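Local coordinates for mitogen-activated protein kinase, putative (Map kinase-like protein) (Leishmania major, PDB 3PG1) that probably binds ATP and phosphorylates serine or threonine residues of other proteins, as expected of a MAP kinase, at residues I47-K52 against Y110-L115; V76-R81 against F337-S342; H135-M140 against H317-S322; V247-T252 against P278-T283. One frame throughout, in Å; residues are numbered along the deposited sequence.

Interaction 1: I47-K52 against Y110-L115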
loop_
_atom_site.group_PDB
_atom_site.type_symbol
_atom_site.label_atom_id
_atom_site.label_comp_id
_atom_site.label_asym_id
_atom_site.label_seq_id
_atom_site.Cartn_x
_atom_site.Cartn_y
_atom_site.Cartn_z
ATOM N N ILE A 47 -16.701 -1.258 17.958
ATOM C CA ILE A 47 -15.949 -1.346 16.698
ATOM C C ILE A 47 -14.522 -1.926 16.878
ATOM O O ILE A 47 -13.729 -1.376 17.651
ATOM C CB ILE A 47 -15.956 -0.012 15.909
ATOM N N PRO A 48 -14.197 -3.044 16.173
ATOM C CA PRO A 48 -12.857 -3.654 16.313
ATOM C C PRO A 48 -11.719 -2.767 15.822
ATOM O O PRO A 48 -11.808 -2.153 14.741
ATOM C CB PRO A 48 -12.956 -4.942 15.480
ATOM C CG PRO A 48 -14.440 -5.196 15.318
ATOM C CD PRO A 48 -15.041 -3.824 15.243
ATOM N N VAL A 49 -10.654 -2.688 16.638
ATOM C CA VAL A 49 -9.466 -1.877 16.353
ATOM C C VAL A 49 -8.181 -2.678 16.479
ATOM O O VAL A 49 -8.132 -3.695 17.176
ATOM C CB VAL A 49 -9.387 -0.551 17.179
ATOM C CG1 VAL A 49 -10.482 0.441 16.778
ATOM C CG2 VAL A 49 -9.402 -0.806 18.692
ATOM N N ALA A 50 -7.147 -2.218 15.768
ATOM C CA ALA A 50 -5.806 -2.762 15.820
ATOM C C ALA A 50 -5.014 -1.713 16.609
ATOM O O ALA A 50 -5.013 -0.526 16.256
ATOM C CB ALA A 50 -5.241 -2.917 14.405
ATOM N N ILE A 51 -4.418 -2.126 17.726
ATOM C CA ILE A 51 -3.655 -1.191 18.556
ATOM C C ILE A 51 -2.164 -1.515 18.513
ATOM O O ILE A 51 -1.716 -2.530 19.074
ATOM C CB ILE A 51 -4.211 -1.038 19.994
ATOM C CG1 ILE A 51 -5.722 -0.645 19.977
ATOM C CG2 ILE A 51 -3.372 -0.016 20.781
ATOM C CD1 ILE A 51 -6.532 -1.118 21.207
ATOM N N LYS A 52 -1.407 -0.636 17.834
ATOM C CA LYS A 52 0.040 -0.738 17.693
ATOM C C LYS A 52 0.723 0.067 18.790
ATOM O O LYS A 52 0.375 1.228 19.025
ATOM C CB LYS A 52 0.493 -0.270 16.296
ATOM C CG LYS A 52 1.959 -0.586 15.984
ATOM C CD LYS A 52 2.335 -0.095 14.593
ATOM C CE LYS A 52 3.826 -0.014 14.373
ATOM N NZ LYS A 52 4.156 0.557 13.034
ATOM N N TYR A 110 1.341 5.092 20.556
ATOM C CA TYR A 110 0.220 4.190 20.330
ATOM C C TYR A 110 -0.524 4.622 19.104
ATOM O O TYR A 110 -0.829 5.810 18.920
ATOM C CB TYR A 110 -0.710 4.131 21.548
ATOM C CG TYR A 110 0.009 3.829 22.845
ATOM C CD1 TYR A 110 0.093 2.529 23.335
ATOM C CD2 TYR A 110 0.622 4.844 23.577
ATOM C CE1 TYR A 110 0.759 2.245 24.528
ATOM C CE2 TYR A 110 1.324 4.567 24.750
ATOM C CZ TYR A 110 1.376 3.268 25.232
ATOM O OH TYR A 110 2.075 2.997 26.384
ATOM N N LEU A 111 -0.792 3.641 18.251
ATOM C CA LEU A 111 -1.454 3.835 16.983
ATOM C C LEU A 111 -2.651 2.955 16.866
ATOM O O LEU A 111 -2.562 1.733 16.997
ATOM C CB LEU A 111 -0.462 3.557 15.856
ATOM C CG LEU A 111 0.723 4.499 15.846
ATOM C CD1 LEU A 111 1.857 3.936 15.009
ATOM C CD2 LEU A 111 0.289 5.903 15.423
ATOM N N VAL A 112 -3.785 3.585 16.634
ATOM C CA VAL A 112 -5.050 2.883 16.526
ATOM C C VAL A 112 -5.633 3.035 15.115
ATOM O O VAL A 112 -5.774 4.162 14.594
ATOM C CB VAL A 112 -6.047 3.336 17.620
ATOM C CG1 VAL A 112 -7.228 2.379 17.709
ATOM C CG2 VAL A 112 -5.364 3.471 18.983
ATOM N N THR A 113 -5.951 1.884 14.501
ATOM C CA THR A 113 -6.585 1.827 13.177
ATOM C C THR A 113 -7.735 0.833 13.275
ATOM O O THR A 113 -7.722 -0.009 14.169
ATOM C CB THR A 113 -5.561 1.486 12.067
ATOM O OG1 THR A 113 -4.878 0.266 12.375
ATOM C CG2 THR A 113 -4.546 2.611 11.825
ATOM N N GLU A 114 -8.740 0.949 12.405
ATOM C CA GLU A 114 -9.876 0.038 12.392
ATOM C C GLU A 114 -9.360 -1.335 11.965
ATOM O O GLU A 114 -8.619 -1.424 10.993
ATOM C CB GLU A 114 -10.971 0.539 11.417
ATOM C CG GLU A 114 -12.303 -0.191 11.578
ATOM C CD GLU A 114 -13.330 -0.019 10.473
ATOM O OE1 GLU A 114 -14.122 -0.964 10.253
ATOM O OE2 GLU A 114 -13.349 1.052 9.821
ATOM N N LEU A 115 -9.734 -2.395 12.679
ATOM C CA LEU A 115 -9.307 -3.736 12.285
ATOM C C LEU A 115 -10.287 -4.207 11.204
ATOM O O LEU A 115 -11.493 -4.317 11.462
ATOM C CB LEU A 115 -9.313 -4.682 13.492
ATOM C CG LEU A 115 -8.682 -6.065 13.293
ATOM C CD1 LEU A 115 -7.155 -5.994 13.362
ATOM C CD2 LEU A 115 -9.173 -7.017 14.358
#

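Interaction 2: V76-R81 against F337-S342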
loop_
_atom_site.group_PDB
_atom_site.type_symbol
_atom_site.label_atom_id
_atom_site.label_comp_id
_atom_site.label_asym_id
_atom_site.label_seq_id
_atom_site.Cartn_x
_atom_site.Cartn_y
_atom_site.Cartn_z
ATOM N N VAL A 76 9.333 6.605 11.929
ATOM C CA VAL A 76 7.994 6.471 12.525
ATOM C C VAL A 76 7.159 7.764 12.356
ATOM O O VAL A 76 5.965 7.678 12.065
ATOM C CB VAL A 76 8.022 5.929 13.991
ATOM C CG1 VAL A 76 6.620 5.543 14.452
ATOM C CG2 VAL A 76 8.937 4.715 14.102
ATOM N N LEU A 77 7.805 8.953 12.491
ATOM C CA LEU A 77 7.141 10.246 12.315
ATOM C C LEU A 77 6.593 10.368 10.887
ATOM O O LEU A 77 5.458 10.811 10.708
ATOM C CB LEU A 77 8.081 11.426 12.640
ATOM C CG LEU A 77 7.445 12.824 12.555
ATOM C CD1 LEU A 77 6.249 12.961 13.493
ATOM C CD2 LEU A 77 8.467 13.914 12.786
ATOM N N ARG A 78 7.377 9.916 9.890
ATOM C CA ARG A 78 6.939 9.932 8.491
ATOM C C ARG A 78 5.744 8.989 8.257
ATOM O O ARG A 78 4.793 9.371 7.576
ATOM C CB ARG A 78 8.095 9.610 7.542
ATOM C CG ARG A 78 7.754 10.027 6.103
ATOM C CD ARG A 78 8.895 9.873 5.120
ATOM N NE ARG A 78 8.531 10.432 3.812
ATOM C CZ ARG A 78 7.847 9.778 2.875
ATOM N NH1 ARG A 78 7.448 8.528 3.078
ATOM N NH2 ARG A 78 7.563 10.371 1.722
ATOM N N GLU A 79 5.772 7.779 8.852
ATOM C CA GLU A 79 4.668 6.825 8.717
ATOM C C GLU A 79 3.387 7.415 9.326
ATOM O O GLU A 79 2.300 7.261 8.783
ATOM C CB GLU A 79 5.004 5.507 9.439
ATOM C CG GLU A 79 6.146 4.714 8.823
ATOM C CD GLU A 79 6.407 3.354 9.446
ATOM O OE1 GLU A 79 5.628 2.934 10.335
ATOM O OE2 GLU A 79 7.386 2.696 9.028
ATOM N N ILE A 80 3.535 8.096 10.460
ATOM C CA ILE A 80 2.439 8.725 11.190
ATOM C C ILE A 80 1.877 9.924 10.461
ATOM O O ILE A 80 0.660 10.051 10.347
ATOM C CB ILE A 80 2.891 8.997 12.667
ATOM C CG1 ILE A 80 2.489 7.837 13.566
ATOM C CG2 ILE A 80 2.440 10.350 13.250
ATOM C CD1 ILE A 80 3.192 6.529 13.265
ATOM N N ARG A 81 2.751 10.811 10.002
ATOM C CA ARG A 81 2.349 12.006 9.255
ATOM C C ARG A 81 1.564 11.622 7.990
ATOM O O ARG A 81 0.563 12.263 7.690
ATOM C CB ARG A 81 3.586 12.867 8.911
ATOM C CG ARG A 81 4.137 13.645 10.146
ATOM C CD ARG A 81 4.613 15.050 9.818
ATOM N NE ARG A 81 3.645 15.728 8.956
ATOM C CZ ARG A 81 3.944 16.315 7.805
ATOM N NH1 ARG A 81 5.208 16.403 7.403
ATOM N NH2 ARG A 81 2.987 16.852 7.064
ATOM N N PHE A 337 1.384 16.240 0.092
ATOM C CA PHE A 337 2.095 15.847 1.305
ATOM C C PHE A 337 3.541 16.385 1.219
ATOM O O PHE A 337 4.183 16.305 0.164
ATOM C CB PHE A 337 2.089 14.310 1.498
ATOM C CG PHE A 337 2.874 13.843 2.704
ATOM C CD1 PHE A 337 2.358 13.987 3.992
ATOM C CD2 PHE A 337 4.146 13.286 2.556
ATOM C CE1 PHE A 337 3.089 13.570 5.104
ATOM C CE2 PHE A 337 4.869 12.855 3.672
ATOM C CZ PHE A 337 4.351 13.030 4.940
ATOM N N HIS A 338 4.007 16.984 2.313
ATOM C CA HIS A 338 5.364 17.514 2.445
ATOM C C HIS A 338 5.946 16.999 3.746
ATOM O O HIS A 338 5.301 17.088 4.795
ATOM C CB HIS A 338 5.391 19.061 2.455
ATOM C CG HIS A 338 4.933 19.705 1.181
ATOM N ND1 HIS A 338 3.730 20.399 1.112
ATOM C CD2 HIS A 338 5.536 19.755 -0.032
ATOM C CE1 HIS A 338 3.638 20.835 -0.138
ATOM N NE2 HIS A 338 4.696 20.464 -0.868
ATOM N N PHE A 339 7.126 16.416 3.676
ATOM C CA PHE A 339 7.867 15.998 4.862
ATOM C C PHE A 339 9.256 16.638 4.764
ATOM O O PHE A 339 9.956 16.463 3.754
ATOM C CB PHE A 339 7.939 14.468 5.025
ATOM C CG PHE A 339 8.515 14.029 6.358
ATOM C CD1 PHE A 339 7.685 13.777 7.444
ATOM C CD2 PHE A 339 9.888 13.889 6.529
ATOM C CE1 PHE A 339 8.217 13.387 8.682
ATOM C CE2 PHE A 339 10.421 13.502 7.764
ATOM C CZ PHE A 339 9.581 13.248 8.833
ATOM N N ASP A 340 9.621 17.442 5.780
ATOM C CA ASP A 340 10.923 18.107 5.805
ATOM C C ASP A 340 11.945 17.100 6.363
ATOM O O ASP A 340 11.947 16.814 7.559
ATOM C CB ASP A 340 10.865 19.413 6.631
ATOM C CG ASP A 340 12.021 20.374 6.397
ATOM O OD1 ASP A 340 13.175 19.908 6.331
ATOM O OD2 ASP A 340 11.770 21.599 6.313
ATOM N N GLU A 341 12.748 16.504 5.464
ATOM C CA GLU A 341 13.731 15.480 5.802
ATOM C C GLU A 341 15.036 16.019 6.410
ATOM O O GLU A 341 15.843 15.233 6.909
ATOM C CB GLU A 341 13.970 14.529 4.621
ATOM C CG GLU A 341 13.123 13.270 4.712
ATOM C CD GLU A 341 12.249 12.998 3.507
ATOM O OE1 GLU A 341 12.775 13.027 2.371
ATOM O OE2 GLU A 341 11.041 12.724 3.701
ATOM N N SER A 342 15.193 17.363 6.441
ATOM C CA SER A 342 16.335 18.043 7.061
ATOM C C SER A 342 16.280 17.932 8.601
ATOM O O SER A 342 17.290 18.190 9.263
ATOM C CB SER A 342 16.388 19.508 6.634
ATOM O OG SER A 342 15.461 20.300 7.360
HETATM O O HOH W 1 2.435 17.963 4.519
#

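Interaction 3: H135-M140 against H317-S322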
loop_
_atom_site.group_PDB
_atom_site.type_symbol
_atom_site.label_atom_id
_atom_site.label_comp_id
_atom_site.label_asym_id
_atom_site.label_seq_id
_atom_site.Cartn_x
_atom_site.Cartn_y
_atom_site.Cartn_z
ATOM N N HIS A 135 -18.361 -7.734 -8.916
ATOM C CA HIS A 135 -17.516 -7.536 -7.733
ATOM C C HIS A 135 -16.193 -6.947 -8.178
ATOM O O HIS A 135 -15.671 -6.041 -7.522
ATOM C CB HIS A 135 -17.238 -8.866 -6.994
ATOM C CG HIS A 135 -18.393 -9.429 -6.240
ATOM N ND1 HIS A 135 -18.706 -10.786 -6.309
ATOM C CD2 HIS A 135 -19.290 -8.813 -5.439
ATOM C CE1 HIS A 135 -19.764 -10.948 -5.541
ATOM N NE2 HIS A 135 -20.156 -9.787 -4.995
ATOM N N ILE A 136 -15.634 -7.465 -9.295
ATOM C CA ILE A 136 -14.322 -6.978 -9.814
ATOM C C ILE A 136 -14.398 -5.501 -10.180
ATOM O O ILE A 136 -13.456 -4.755 -9.901
ATOM C CB ILE A 136 -13.752 -7.844 -10.980
ATOM C CG1 ILE A 136 -13.569 -9.315 -10.513
ATOM C CG2 ILE A 136 -12.391 -7.256 -11.540
ATOM C CD1 ILE A 136 -13.316 -10.373 -11.620
ATOM N N GLN A 137 -15.463 -5.098 -10.875
ATOM C CA GLN A 137 -15.610 -3.714 -11.310
ATOM C C GLN A 137 -15.680 -2.794 -10.083
ATOM O O GLN A 137 -15.040 -1.733 -10.028
ATOM C CB GLN A 137 -16.861 -3.578 -12.203
ATOM C CG GLN A 137 -17.026 -2.161 -12.767
ATOM C CD GLN A 137 -18.467 -1.786 -13.073
ATOM O OE1 GLN A 137 -18.751 -1.052 -14.018
ATOM N NE2 GLN A 137 -19.406 -2.288 -12.303
ATOM N N TYR A 138 -16.469 -3.218 -9.086
ATOM C CA TYR A 138 -16.652 -2.434 -7.861
ATOM C C TYR A 138 -15.332 -2.280 -7.093
ATOM O O TYR A 138 -14.959 -1.159 -6.741
ATOM C CB TYR A 138 -17.745 -3.076 -6.983
ATOM C CG TYR A 138 -18.087 -2.213 -5.795
ATOM C CD1 TYR A 138 -18.917 -1.105 -5.928
ATOM C CD2 TYR A 138 -17.579 -2.503 -4.528
ATOM C CE1 TYR A 138 -19.268 -0.329 -4.824
ATOM C CE2 TYR A 138 -17.932 -1.738 -3.417
ATOM C CZ TYR A 138 -18.771 -0.651 -3.574
ATOM O OH TYR A 138 -19.054 0.164 -2.518
ATOM N N PHE A 139 -14.656 -3.399 -6.802
ATOM C CA PHE A 139 -13.364 -3.396 -6.100
ATOM C C PHE A 139 -12.345 -2.541 -6.819
ATOM O O PHE A 139 -11.656 -1.740 -6.186
ATOM C CB PHE A 139 -12.789 -4.849 -5.952
ATOM C CG PHE A 139 -13.520 -5.802 -5.023
ATOM C CD1 PHE A 139 -14.259 -5.330 -3.945
ATOM C CD2 PHE A 139 -13.489 -7.174 -5.243
ATOM C CE1 PHE A 139 -14.955 -6.218 -3.105
ATOM C CE2 PHE A 139 -14.181 -8.057 -4.401
ATOM C CZ PHE A 139 -14.899 -7.576 -3.336
ATOM N N MET A 140 -12.212 -2.728 -8.152
ATOM C CA MET A 140 -11.254 -1.967 -8.973
ATOM C C MET A 140 -11.556 -0.468 -8.931
ATOM O O MET A 140 -10.623 0.333 -8.865
ATOM C CB MET A 140 -11.250 -2.456 -10.444
ATOM C CG MET A 140 -10.504 -3.807 -10.634
ATOM S SD MET A 140 -8.847 -3.825 -9.835
ATOM C CE MET A 140 -8.023 -2.460 -10.650
ATOM N N HIS A 317 -12.521 5.359 -17.919
ATOM C CA HIS A 317 -12.607 4.330 -18.918
ATOM C C HIS A 317 -14.034 3.756 -18.918
ATOM O O HIS A 317 -14.623 3.636 -17.847
ATOM C CB HIS A 317 -11.538 3.226 -18.639
ATOM C CG HIS A 317 -11.413 2.189 -19.728
ATOM N ND1 HIS A 317 -12.365 1.182 -19.893
ATOM C CD2 HIS A 317 -10.460 2.043 -20.679
ATOM C CE1 HIS A 317 -11.940 0.444 -20.906
ATOM N NE2 HIS A 317 -10.791 0.912 -21.399
ATOM N N PRO A 318 -14.594 3.421 -20.107
ATOM C CA PRO A 318 -15.962 2.851 -20.150
ATOM C C PRO A 318 -16.193 1.619 -19.265
ATOM O O PRO A 318 -17.326 1.384 -18.875
ATOM C CB PRO A 318 -16.186 2.501 -21.635
ATOM C CG PRO A 318 -15.125 3.224 -22.382
ATOM C CD PRO A 318 -14.002 3.576 -21.456
ATOM N N TYR A 319 -15.130 0.908 -18.857
ATOM C CA TYR A 319 -15.225 -0.212 -17.914
ATOM C C TYR A 319 -15.967 0.183 -16.618
ATOM O O TYR A 319 -16.704 -0.625 -16.059
ATOM C CB TYR A 319 -13.821 -0.755 -17.584
ATOM C CG TYR A 319 -13.830 -1.876 -16.557
ATOM C CD1 TYR A 319 -14.371 -3.132 -16.866
ATOM C CD2 TYR A 319 -13.388 -1.656 -15.252
ATOM C CE1 TYR A 319 -14.447 -4.139 -15.909
ATOM C CE2 TYR A 319 -13.393 -2.683 -14.304
ATOM C CZ TYR A 319 -13.936 -3.919 -14.637
ATOM O OH TYR A 319 -13.924 -4.941 -13.726
ATOM N N PHE A 320 -15.758 1.427 -16.148
ATOM C CA PHE A 320 -16.409 1.933 -14.921
ATOM C C PHE A 320 -17.617 2.771 -15.195
ATOM O O PHE A 320 -18.133 3.366 -14.256
ATOM C CB PHE A 320 -15.410 2.793 -14.103
ATOM C CG PHE A 320 -14.248 1.973 -13.619
ATOM C CD1 PHE A 320 -12.965 2.207 -14.104
ATOM C CD2 PHE A 320 -14.442 0.927 -12.716
ATOM C CE1 PHE A 320 -11.885 1.450 -13.653
ATOM C CE2 PHE A 320 -13.364 0.186 -12.239
ATOM C CZ PHE A 320 -12.085 0.441 -12.719
ATOM N N GLU A 321 -18.097 2.821 -16.445
ATOM C CA GLU A 321 -19.253 3.676 -16.811
ATOM C C GLU A 321 -20.430 3.638 -15.853
ATOM O O GLU A 321 -20.931 4.703 -15.477
ATOM C CB GLU A 321 -19.746 3.425 -18.247
ATOM C CG GLU A 321 -20.582 4.579 -18.789
ATOM C CD GLU A 321 -20.812 4.533 -20.291
ATOM O OE1 GLU A 321 -19.838 4.719 -21.064
ATOM O OE2 GLU A 321 -21.976 4.305 -20.692
ATOM N N SER A 322 -20.855 2.443 -15.435
ATOM C CA SER A 322 -22.022 2.283 -14.533
ATOM C C SER A 322 -21.769 2.757 -13.083
ATOM O O SER A 322 -22.716 2.879 -12.313
ATOM C CB SER A 322 -22.512 0.830 -14.527
ATOM O OG SER A 322 -21.528 -0.019 -13.946
#

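Interaction 4: V247-T252 against P278-T283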
loop_
_atom_site.group_PDB
_atom_site.type_symbol
_atom_site.label_atom_id
_atom_site.label_comp_id
_atom_site.label_asym_id
_atom_site.label_seq_id
_atom_site.Cartn_x
_atom_site.Cartn_y
_atom_site.Cartn_z
ATOM N N VAL A 247 6.960 -9.874 -20.740
ATOM C CA VAL A 247 7.139 -9.703 -22.188
ATOM C C VAL A 247 6.339 -10.742 -23.008
ATOM O O VAL A 247 5.761 -10.382 -24.021
ATOM C CB VAL A 247 8.646 -9.615 -22.552
ATOM C CG1 VAL A 247 8.892 -9.846 -24.037
ATOM C CG2 VAL A 247 9.222 -8.271 -22.113
ATOM N N GLU A 248 6.229 -11.974 -22.516
ATOM C CA GLU A 248 5.420 -13.035 -23.113
ATOM C C GLU A 248 3.973 -12.573 -23.267
ATOM O O GLU A 248 3.324 -12.943 -24.228
ATOM C CB GLU A 248 5.406 -14.286 -22.240
ATOM C CG GLU A 248 6.575 -15.217 -22.439
ATOM C CD GLU A 248 6.515 -16.496 -21.616
ATOM O OE1 GLU A 248 5.571 -16.655 -20.806
ATOM O OE2 GLU A 248 7.452 -17.318 -21.744
ATOM N N VAL A 249 3.472 -11.763 -22.331
ATOM C CA VAL A 249 2.107 -11.252 -22.372
ATOM C C VAL A 249 2.060 -9.944 -23.166
ATOM O O VAL A 249 1.319 -9.868 -24.154
ATOM C CB VAL A 249 1.496 -11.115 -20.938
ATOM C CG1 VAL A 249 0.272 -10.198 -20.921
ATOM C CG2 VAL A 249 1.153 -12.489 -20.355
ATOM N N VAL A 250 2.864 -8.937 -22.751
ATOM C CA VAL A 250 2.828 -7.596 -23.338
ATOM C C VAL A 250 3.570 -7.393 -24.682
ATOM O O VAL A 250 3.347 -6.414 -25.371
ATOM C CB VAL A 250 3.090 -6.464 -22.320
ATOM C CG1 VAL A 250 2.221 -6.613 -21.063
ATOM C CG2 VAL A 250 4.579 -6.378 -21.955
ATOM N N GLY A 251 4.434 -8.290 -25.031
ATOM C CA GLY A 251 5.205 -8.138 -26.253
ATOM C C GLY A 251 6.502 -7.418 -25.973
ATOM O O GLY A 251 6.628 -6.674 -24.991
ATOM N N THR A 252 7.475 -7.667 -26.827
ATOM C CA THR A 252 8.826 -7.127 -26.713
ATOM C C THR A 252 8.812 -5.587 -26.765
ATOM O O THR A 252 8.378 -5.029 -27.765
ATOM C CB THR A 252 9.706 -7.763 -27.803
ATOM O OG1 THR A 252 9.712 -9.183 -27.626
ATOM C CG2 THR A 252 11.132 -7.223 -27.799
ATOM N N PRO A 278 5.968 -11.647 -30.040
ATOM C CA PRO A 278 4.746 -10.859 -30.259
ATOM C C PRO A 278 3.876 -10.817 -28.998
ATOM O O PRO A 278 3.968 -11.715 -28.151
ATOM C CB PRO A 278 4.048 -11.617 -31.398
ATOM C CG PRO A 278 4.502 -13.021 -31.253
ATOM C CD PRO A 278 5.849 -13.014 -30.607
ATOM N N ALA A 279 3.015 -9.787 -28.872
ATOM C CA ALA A 279 2.093 -9.707 -27.738
ATOM C C ALA A 279 1.084 -10.876 -27.868
ATOM O O ALA A 279 0.769 -11.294 -29.000
ATOM C CB ALA A 279 1.357 -8.373 -27.756
ATOM N N ARG A 280 0.617 -11.434 -26.723
ATOM C CA ARG A 280 -0.371 -12.518 -26.780
ATOM C C ARG A 280 -1.748 -11.895 -26.925
ATOM O O ARG A 280 -1.901 -10.689 -26.676
ATOM C CB ARG A 280 -0.320 -13.441 -25.543
ATOM C CG ARG A 280 0.923 -14.328 -25.489
ATOM C CD ARG A 280 0.696 -15.687 -24.856
ATOM N NE ARG A 280 0.106 -15.649 -23.514
ATOM C CZ ARG A 280 0.766 -15.934 -22.392
ATOM N NH1 ARG A 280 2.057 -16.244 -22.428
ATOM N NH2 ARG A 280 0.140 -15.900 -21.221
ATOM N N ALA A 281 -2.754 -12.694 -27.348
ATOM C CA ALA A 281 -4.121 -12.188 -27.401
ATOM C C ALA A 281 -4.517 -12.075 -25.923
ATOM O O ALA A 281 -4.214 -12.975 -25.127
ATOM C CB ALA A 281 -5.044 -13.172 -28.125
ATOM N N TRP A 282 -5.105 -10.942 -25.542
ATOM C CA TRP A 282 -5.489 -10.730 -24.152
ATOM C C TRP A 282 -6.568 -11.721 -23.671
ATOM O O TRP A 282 -6.487 -12.178 -22.524
ATOM C CB TRP A 282 -5.807 -9.262 -23.888
ATOM C CG TRP A 282 -4.561 -8.437 -23.736
ATOM C CD1 TRP A 282 -3.942 -7.696 -24.698
ATOM C CD2 TRP A 282 -3.729 -8.353 -22.566
ATOM N NE1 TRP A 282 -2.800 -7.122 -24.194
ATOM C CE2 TRP A 282 -2.665 -7.477 -22.874
ATOM C CE3 TRP A 282 -3.841 -8.847 -21.256
ATOM C CZ2 TRP A 282 -1.726 -7.087 -21.930
ATOM C CZ3 TRP A 282 -2.919 -8.439 -20.315
ATOM C CH2 TRP A 282 -1.885 -7.557 -20.651
ATOM N N THR A 283 -7.469 -12.169 -24.602
ATOM C CA THR A 283 -8.521 -13.179 -24.350
ATOM C C THR A 283 -7.929 -14.492 -23.774
ATOM O O THR A 283 -8.592 -15.182 -23.019
ATOM C CB THR A 283 -9.331 -13.470 -25.633
ATOM O OG1 THR A 283 -8.428 -13.786 -26.694
ATOM C CG2 THR A 283 -10.205 -12.323 -26.048
HETATM O O HOH W 2 4.288 -13.997 -27.203
#

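Interaction 1: I47-K52 against Y110-L115
Ala-50 and Thr-113 exchange a pair of backbone hydrogen bonds: Ala-50 N reaches Thr-113 O at 2.8 Å, almost straight (175° at the hydrogen), and Thr-113 N returns to Ala-50 O at 3.1 Å. Lys-52 N to Leu-111 O and Leu-111 N to Lys-52 O repeat this, both at 2.8 Å. Leu-115 N donates to Pro-48 O at 2.9 Å from above the carbonyl plane, 43° out of it. These five bonds join strand 48-54 to the antiparallel strand 108-114 and the residue after it. On one face Val-112 turns CG1 anti to its backbone nitrogen (chi1 -167°), which lays Val-112 CG1 3.7 Å from Val-49 CB and near Ile-51. The other face carries Ala-50, Lys-52, Leu-111 and Thr-113. Ala-50 CB packs 3.8 Å from Leu-115 CD1, while Lys-52 and Leu-111 run side by side before the extended lysine continues toward Glu-79. Val-49 to Lys-52 spell the Val-Ala-Ile-Lys motif of protein kinases, and Thr-113 occupies the gatekeeper position ahead of the hinge. Lysines of this motif bind ATP phosphates in related kinases. The paired backbone bonds to Leu-111 thus fix where the long chain of Lys-52 starts, but its Glu-79 ion pair is weak.

Interaction 2: V76-R81 against F337-S342
Arg-81 and His-338 make the main polar link between helix C of the kinase fold (70-85) and the C-terminal extension. Arg-81 NH1 donates to His-338 O at 2.7 Å, with the oxygen at the edge of the guanidinium, near its plane; Arg-81 NH2 adds a weak bond at 3.2 Å to the same His-338 O. Water 1 accepts from Arg-81 NH2 and from His-338 N. Phe-337 CE1 lies over one guanidinium face, 3.8 Å from Arg-81 NH2, the two planes 30° apart. Phe-339 packs on the aliphatic parts of Arg-78 and Leu-77: Arg-78 CG stands over its ring in a CH-pi contact, 4.1 Å from the centroid, and Leu-77 CG comes to the ring edge, 4.0 Å from Phe-339 CE1. Farther along, Arg-78 NE and Glu-341 OE2 form a weak salt bridge at 3.4 Å. Bends at chi2 and chi3 (45° at the latter) fold Arg-81 back to the extension, and a salt bridge from its NE to Glu-356 of helix 346-360 holds it as well. One arginine therefore serves two parts of the C-terminal extension, which returns to the N-lobe as in other MAP kinases. Its planar group is fixed by edge bonds and an aromatic ring over a face, whereas Arg-78 contributes mainly through its methylenes.

Interaction 3: H135-M140 against H317-S322
Tyr-319 projects against Ile-136 and Gln-137 of helix 133-152, helix E of the kinase C-lobe, from the His-Pro-Tyr-Phe sequence that follows helix 311-315. From CB the side chain leaves with CG opposite the backbone nitrogen (chi1 177°), which carries the ring to the helix. Tyr-319 CD2 sits over the centre of the neighbouring Phe-320 ring, 3.4 Å above the plane. That phenylalanine turns its own edge to the helix, with Phe-320 CZ 3.8 Å from Met-140 CB. One step on, Tyr-319 CE2 lies 4.0 Å from Gln-137 CG, which stands over the tyrosine face in a CH-pi contact, while Met-140 CB is more distant at the ring edge. Tyr-319 CZ comes 3.8 Å from Gln-137 CB. Met-224, Ala-293 and Leu-296 also touch this side chain, so helices 214-229 and 291-300 meet helix E around it. Finally the hydroxyl reaches the helix surface: Tyr-319 OH lies 3.2 Å from Gln-137 CA and 3.5 Å from the Ile-136 CG2 methyl.

Interaction 4: V247-T252 against P278-T283
Val-249 is gripped between Trp-282 and Arg-280, one methyl for each. Its chi1 of 162° sets CG1 anti to the backbone nitrogen and over the six-membered ring of the indole, a CH-pi contact in which Val-249 CG1 lies 3.9 Å from the ring centroid and 3.4 Å from Trp-282 CH2. The other methyl, Val-249 CG2, lies over one face of the guanidinium, 3.7 Å from Arg-280 NH2. Arg-280 gets there by a folded chain: CG starts beside the backbone nitrogen, and turns at chi2 and chi3 (-54° at the latter) bring the head group alongside Glu-248, whose chain is extended beyond CG. Glu-248 OE1 and Arg-280 NH1 form only a long salt bridge at 3.9 Å. Val-250 CG1 adds an oblique contact with the indole, 4.1 Å from Trp-282 CZ2. The backbones are joined by Arg-280 N donating to Val-249 O at 3.1 Å. Gly-251 then leaves the helix with a positive phi (91°), and Gly-251 CA passes 3.8 Å from Ala-279 CA. The contact joins the C-terminal end of helix 239-250, helix G, to the chain returning from the insert between helices G and H that MAP kinases share. Thr-252 extends the junction to Ser-275 and Val-277, and Trp-282 continues inward onto Leu-294, Ile-297 and Ala-298 of helix 291-300.

Overall arrangement
From the N terminus, interaction 1 comes first, closing a loop of 57 residues within the N-lobe sheet. That loop contains helix 70-85, whose residues 76-81 open interaction 2 before interaction 1 has closed, so these two cross; they also touch, Leu-111 CD1 lying 3.4 Å from Ile-80 CD1. Interaction 2 closes only in the C-terminal extension, spanning 255 residues and tying it back to the N-lobe. Nested inside it is interaction 3, which joins helix 133-152 to the segment after helix 311-315 in the C-lobe. Interaction 4 is nested within interaction 3 in turn, closing the short MAP-kinase insert; its centre lies about 44 Å from that of interaction 1.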